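Local coordinates for protein glycosyltransferase (Streptomyces viridochromogenes, PDB 2IUY) that probably transfers a sugar from a nucleotide donor, as a retaining family GT4 glycosyltransferase involved in the biosynthesis of the antibiotic avilamycin A, at residues G31-L43 with I143-A155. Sequence-based numbering, arbitrary orientation.
Sequences GIQWVVANLMDGL and IPIPVDPARYRSA
Asn38 sends its amide from helix 31-45 to the loop 143-155, where OD1 accepts from the backbone N of Asp148 (2.8 Å) and the donor sits above the carbonyl plane. On the other branch, ND2 gives a weak but nearly straight bond (174°) to Tyr152 OH. A water joins ND2, again weakly, to Pro146 O, giving this buried carbonyl a donor at 2.9 Å. An amide suits this buried place because it offers donor and acceptor together. Tyr152 OH has its stronger partner in Glu260, which binds UDP when the nucleotide is present.

One turn on, Asp41 grips Arg151 with both oxygens: NH2 meets the syn lone pair of OD1 (2.9 Å), while NE reaches OD2 in a weaker, more bent bond. The extended arginine chain lays one guanidinium face over Ala37 CB, whose small methyl permits the approach. Arg151 CD reaches the ring edge of Trp34 at CZ3 (3.6 Å). Asp148 OD2 lies 2.5 Å from Asp41 OD2, a spacing that suggests one acid holds a proton, with Arg151 probably offsetting remaining charge. Asp148 OD1 accepts from Ala150 N, forming an Asx turn. Branched Val35 divides the apolar contact, CG2 against Ile145 CG2 and CG1 against Pro146 CD. The arrangement pins the connection between helix 128-133 and strand 165-168, which joins the two domains of a GT-B fold, to a helix beside the UDP site.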
loop_
_atom_site.group_PDB
_atom_site.type_symbol
_atom_site.label_atom_id
_atom_site.label_comp_id
_atom_site.label_asym_id
_atom_site.label_seq_id
_atom_site.Cartn_x
_atom_site.Cartn_y
_atom_site.Cartn_z
ATOM N N GLY A 31 -4.425 -2.248 -2.967
ATOM C CA GLY A 31 -3.450 -1.481 -2.212
ATOM C C GLY A 31 -3.609 0.015 -2.224
ATOM O O GLY A 31 -3.623 0.589 -1.173
ATOM N N ILE A 32 -3.711 0.661 -3.392
ATOM C CA ILE A 32 -3.865 2.137 -3.451
ATOM C C ILE A 32 -5.064 2.688 -2.667
ATOM O O ILE A 32 -4.997 3.773 -2.048
ATOM C CB ILE A 32 -3.910 2.701 -4.915
ATOM C CG1 ILE A 32 -2.545 2.500 -5.605
ATOM C CG2 ILE A 32 -4.351 4.208 -4.940
ATOM C CD1 ILE A 32 -2.576 2.752 -7.168
ATOM N N GLN A 33 -6.153 1.923 -2.710
ATOM C CA GLN A 33 -7.424 2.277 -2.096
ATOM C C GLN A 33 -7.305 2.250 -0.574
ATOM O O GLN A 33 -7.881 3.082 0.098
ATOM C CB GLN A 33 -8.522 1.333 -2.589
ATOM C CG GLN A 33 -8.783 1.430 -4.075
ATOM C CD GLN A 33 -8.050 0.350 -4.919
ATOM O OE1 GLN A 33 -7.030 -0.223 -4.505
ATOM N NE2 GLN A 33 -8.575 0.085 -6.094
ATOM N N TRP A 34 -6.543 1.295 -0.048
ATOM C CA TRP A 34 -6.179 1.269 1.358
ATOM C C TRP A 34 -5.298 2.486 1.717
ATOM O O TRP A 34 -5.519 3.140 2.723
ATOM C CB TRP A 34 -5.487 -0.070 1.751
ATOM C CG TRP A 34 -6.545 -1.111 2.105
ATOM C CD1 TRP A 34 -6.866 -2.243 1.408
ATOM C CD2 TRP A 34 -7.461 -1.031 3.199
ATOM N NE1 TRP A 34 -7.943 -2.876 2.013
ATOM C CE2 TRP A 34 -8.313 -2.155 3.122
ATOM C CE3 TRP A 34 -7.625 -0.128 4.261
ATOM C CZ2 TRP A 34 -9.299 -2.408 4.076
ATOM C CZ3 TRP A 34 -8.625 -0.367 5.195
ATOM C CH2 TRP A 34 -9.451 -1.490 5.089
ATOM N N VAL A 35 -4.337 2.805 0.869
ATOM C CA VAL A 35 -3.488 3.995 1.133
ATOM C C VAL A 35 -4.360 5.227 1.311
ATOM O O VAL A 35 -4.179 5.990 2.249
ATOM C CB VAL A 35 -2.426 4.227 0.039
ATOM C CG1 VAL A 35 -1.616 5.526 0.315
ATOM C CG2 VAL A 35 -1.483 2.996 -0.061
ATOM N N VAL A 36 -5.287 5.431 0.394
ATOM C CA VAL A 36 -6.134 6.636 0.364
ATOM C C VAL A 36 -7.040 6.702 1.605
ATOM O O VAL A 36 -7.235 7.755 2.160
ATOM C CB VAL A 36 -6.967 6.679 -0.960
ATOM C CG1 VAL A 36 -7.872 7.898 -1.003
ATOM C CG2 VAL A 36 -6.021 6.698 -2.184
ATOM N N ALA A 37 -7.589 5.543 2.024
ATOM C CA ALA A 37 -8.389 5.423 3.232
ATOM C C ALA A 37 -7.602 5.867 4.490
ATOM O O ALA A 37 -8.108 6.643 5.290
ATOM C CB ALA A 37 -8.914 3.968 3.379
ATOM N N ASN A 38 -6.375 5.382 4.626
ATOM C CA ASN A 38 -5.545 5.634 5.767
ATOM C C ASN A 38 -5.057 7.096 5.773
ATOM O O ASN A 38 -5.037 7.768 6.843
ATOM C CB ASN A 38 -4.316 4.666 5.782
ATOM C CG ASN A 38 -4.685 3.263 6.242
ATOM O OD1 ASN A 38 -5.202 3.064 7.358
ATOM N ND2 ASN A 38 -4.366 2.274 5.413
ATOM N N LEU A 39 -4.678 7.566 4.590
ATOM C CA LEU A 39 -4.358 8.990 4.357
ATOM C C LEU A 39 -5.518 9.914 4.744
ATOM O O LEU A 39 -5.345 10.894 5.477
ATOM C CB LEU A 39 -3.899 9.257 2.897
ATOM C CG LEU A 39 -3.559 10.750 2.636
ATOM C CD1 LEU A 39 -2.554 11.310 3.688
ATOM C CD2 LEU A 39 -3.079 11.065 1.249
HETATM N N MSE A 40 -6.682 9.589 4.218
HETATM C CA MSE A 40 -7.894 10.350 4.433
HETATM C C MSE A 40 -8.241 10.486 5.931
HETATM O O MSE A 40 -8.701 11.527 6.372
HETATM C CB MSE A 40 -9.005 9.620 3.683
HETATM C CG MSE A 40 -10.397 10.046 4.008
HETATM SE SE MSE A 40 -11.596 8.896 2.962
HETATM C CE MSE A 40 -11.657 7.328 4.174
ATOM N N ASP A 41 -8.068 9.395 6.686
ATOM C CA ASP A 41 -8.352 9.365 8.128
ATOM C C ASP A 41 -7.426 10.354 8.820
ATOM O O ASP A 41 -7.850 11.106 9.690
ATOM C CB ASP A 41 -8.063 7.981 8.709
ATOM C CG ASP A 41 -9.095 6.947 8.329
ATOM O OD1 ASP A 41 -10.075 7.278 7.612
ATOM O OD2 ASP A 41 -8.895 5.782 8.751
ATOM N N GLY A 42 -6.151 10.341 8.444
ATOM C CA GLY A 42 -5.163 11.331 8.988
ATOM C C GLY A 42 -5.584 12.790 8.774
ATOM O O GLY A 42 -5.602 13.581 9.735
ATOM N N LEU A 43 -5.914 13.133 7.523
ATOM C CA LEU A 43 -6.283 14.477 7.108
ATOM C C LEU A 43 -7.539 14.975 7.848
ATOM O O LEU A 43 -7.568 16.088 8.265
ATOM C CB LEU A 43 -6.528 14.516 5.585
ATOM C CG LEU A 43 -5.255 14.338 4.734
ATOM C CD1 LEU A 43 -5.609 14.136 3.305
ATOM C CD2 LEU A 43 -4.281 15.576 4.964
ATOM N N ILE A 143 7.597 10.103 1.232
ATOM C CA ILE A 143 6.669 10.011 2.336
ATOM C C ILE A 143 6.061 8.626 2.259
ATOM O O ILE A 143 5.364 8.338 1.311
ATOM C CB ILE A 143 5.545 11.141 2.329
ATOM C CG1 ILE A 143 6.124 12.563 2.390
ATOM C CG2 ILE A 143 4.639 10.956 3.508
ATOM C CD1 ILE A 143 5.048 13.665 2.183
ATOM N N PRO A 144 6.368 7.748 3.236
ATOM C CA PRO A 144 5.959 6.340 3.103
ATOM C C PRO A 144 4.465 6.152 3.307
ATOM O O PRO A 144 3.751 7.133 3.676
ATOM C CB PRO A 144 6.817 5.643 4.182
ATOM C CG PRO A 144 7.002 6.688 5.243
ATOM C CD PRO A 144 7.169 7.975 4.466
ATOM N N ILE A 145 3.978 4.931 3.030
ATOM C CA ILE A 145 2.550 4.594 3.161
ATOM C C ILE A 145 2.105 4.683 4.626
ATOM O O ILE A 145 2.780 4.147 5.524
ATOM C CB ILE A 145 2.222 3.221 2.556
ATOM C CG1 ILE A 145 2.445 3.219 1.017
ATOM C CG2 ILE A 145 0.853 2.776 2.942
ATOM C CD1 ILE A 145 2.445 1.794 0.442
ATOM N N PRO A 146 0.987 5.407 4.867
ATOM C CA PRO A 146 0.415 5.568 6.196
ATOM C C PRO A 146 -0.485 4.398 6.569
ATOM O O PRO A 146 -1.013 3.694 5.699
ATOM C CB PRO A 146 -0.457 6.829 6.038
ATOM C CG PRO A 146 -0.936 6.801 4.649
ATOM C CD PRO A 146 0.227 6.166 3.851
ATOM N N VAL A 147 -0.666 4.229 7.863
ATOM C CA VAL A 147 -1.568 3.257 8.361
ATOM C C VAL A 147 -2.311 3.882 9.572
ATOM O O VAL A 147 -1.695 4.513 10.428
ATOM C CB VAL A 147 -0.778 1.925 8.632
ATOM C CG1 VAL A 147 0.146 1.953 9.869
ATOM C CG2 VAL A 147 -1.651 0.791 8.519
ATOM N N ASP A 148 -3.637 3.733 9.604
ATOM C CA ASP A 148 -4.455 4.151 10.750
ATOM C C ASP A 148 -4.717 2.929 11.635
ATOM O O ASP A 148 -5.495 2.013 11.251
ATOM C CB ASP A 148 -5.768 4.753 10.224
ATOM C CG ASP A 148 -6.722 5.214 11.332
ATOM O OD1 ASP A 148 -6.378 5.193 12.542
ATOM O OD2 ASP A 148 -7.849 5.621 10.961
ATOM N N PRO A 149 -4.106 2.919 12.832
ATOM C CA PRO A 149 -4.285 1.790 13.724
ATOM C C PRO A 149 -5.741 1.463 14.011
ATOM O O PRO A 149 -6.039 0.274 14.210
ATOM C CB PRO A 149 -3.546 2.190 15.009
ATOM C CG PRO A 149 -2.660 3.374 14.622
ATOM C CD PRO A 149 -3.204 3.957 13.367
ATOM N N ALA A 150 -6.637 2.460 14.001
ATOM C CA ALA A 150 -8.078 2.223 14.250
ATOM C C ALA A 150 -8.671 1.288 13.218
ATOM O O ALA A 150 -9.666 0.650 13.468
ATOM C CB ALA A 150 -8.899 3.566 14.301
ATOM N N ARG A 151 -8.076 1.212 12.040
ATOM C CA ARG A 151 -8.595 0.338 10.985
ATOM C C ARG A 151 -8.110 -1.100 11.145
ATOM O O ARG A 151 -8.557 -1.977 10.397
ATOM C CB ARG A 151 -8.213 0.855 9.588
ATOM C CG ARG A 151 -9.018 2.076 9.136
ATOM C CD ARG A 151 -9.108 2.233 7.609
ATOM N NE ARG A 151 -9.792 3.494 7.267
ATOM C CZ ARG A 151 -11.096 3.663 6.994
ATOM N NH1 ARG A 151 -11.949 2.649 6.994
ATOM N NH2 ARG A 151 -11.561 4.890 6.725
ATOM N N TYR A 152 -7.172 -1.321 12.069
ATOM C CA TYR A 152 -6.540 -2.632 12.245
ATOM C C TYR A 152 -6.782 -3.173 13.643
ATOM O O TYR A 152 -7.223 -2.436 14.557
ATOM C CB TYR A 152 -5.033 -2.606 11.870
ATOM C CG TYR A 152 -4.901 -2.195 10.409
ATOM C CD1 TYR A 152 -4.932 -3.147 9.369
ATOM C CD2 TYR A 152 -4.858 -0.842 10.065
ATOM C CE1 TYR A 152 -4.888 -2.735 8.026
ATOM C CE2 TYR A 152 -4.820 -0.440 8.744
ATOM C CZ TYR A 152 -4.831 -1.373 7.748
ATOM O OH TYR A 152 -4.789 -0.885 6.467
ATOM N N ARG A 153 -6.501 -4.464 13.798
ATOM C CA ARG A 153 -6.623 -5.093 15.092
ATOM C C ARG A 153 -5.553 -4.547 16.034
ATOM O O ARG A 153 -4.379 -4.350 15.657
ATOM C CB ARG A 153 -6.536 -6.616 14.996
ATOM C CG ARG A 153 -7.599 -7.287 14.177
ATOM C CD ARG A 153 -8.982 -7.316 14.838
ATOM N NE ARG A 153 -9.940 -7.950 13.929
ATOM C CZ ARG A 153 -10.989 -7.347 13.374
ATOM N NH1 ARG A 153 -11.290 -6.081 13.673
ATOM N NH2 ARG A 153 -11.789 -8.038 12.550
ATOM N N SER A 154 -5.980 -4.353 17.268
ATOM C CA SER A 154 -5.199 -3.747 18.292
ATOM C C SER A 154 -4.726 -4.797 19.270
ATOM O O SER A 154 -5.178 -5.950 19.242
ATOM C CB SER A 154 -6.064 -2.708 19.008
ATOM O OG SER A 154 -7.031 -3.378 19.798
ATOM N N ALA A 155 -3.820 -4.411 20.159
ATOM C CA ALA A 155 -3.365 -5.309 21.236
ATOM C C ALA A 155 -4.555 -5.771 22.110
ATOM O O ALA A 155 -4.641 -6.951 22.485
ATOM C CB ALA A 155 -2.291 -4.637 22.074
HETATM O O HOH W 1 -2.221 1.788 3.814
#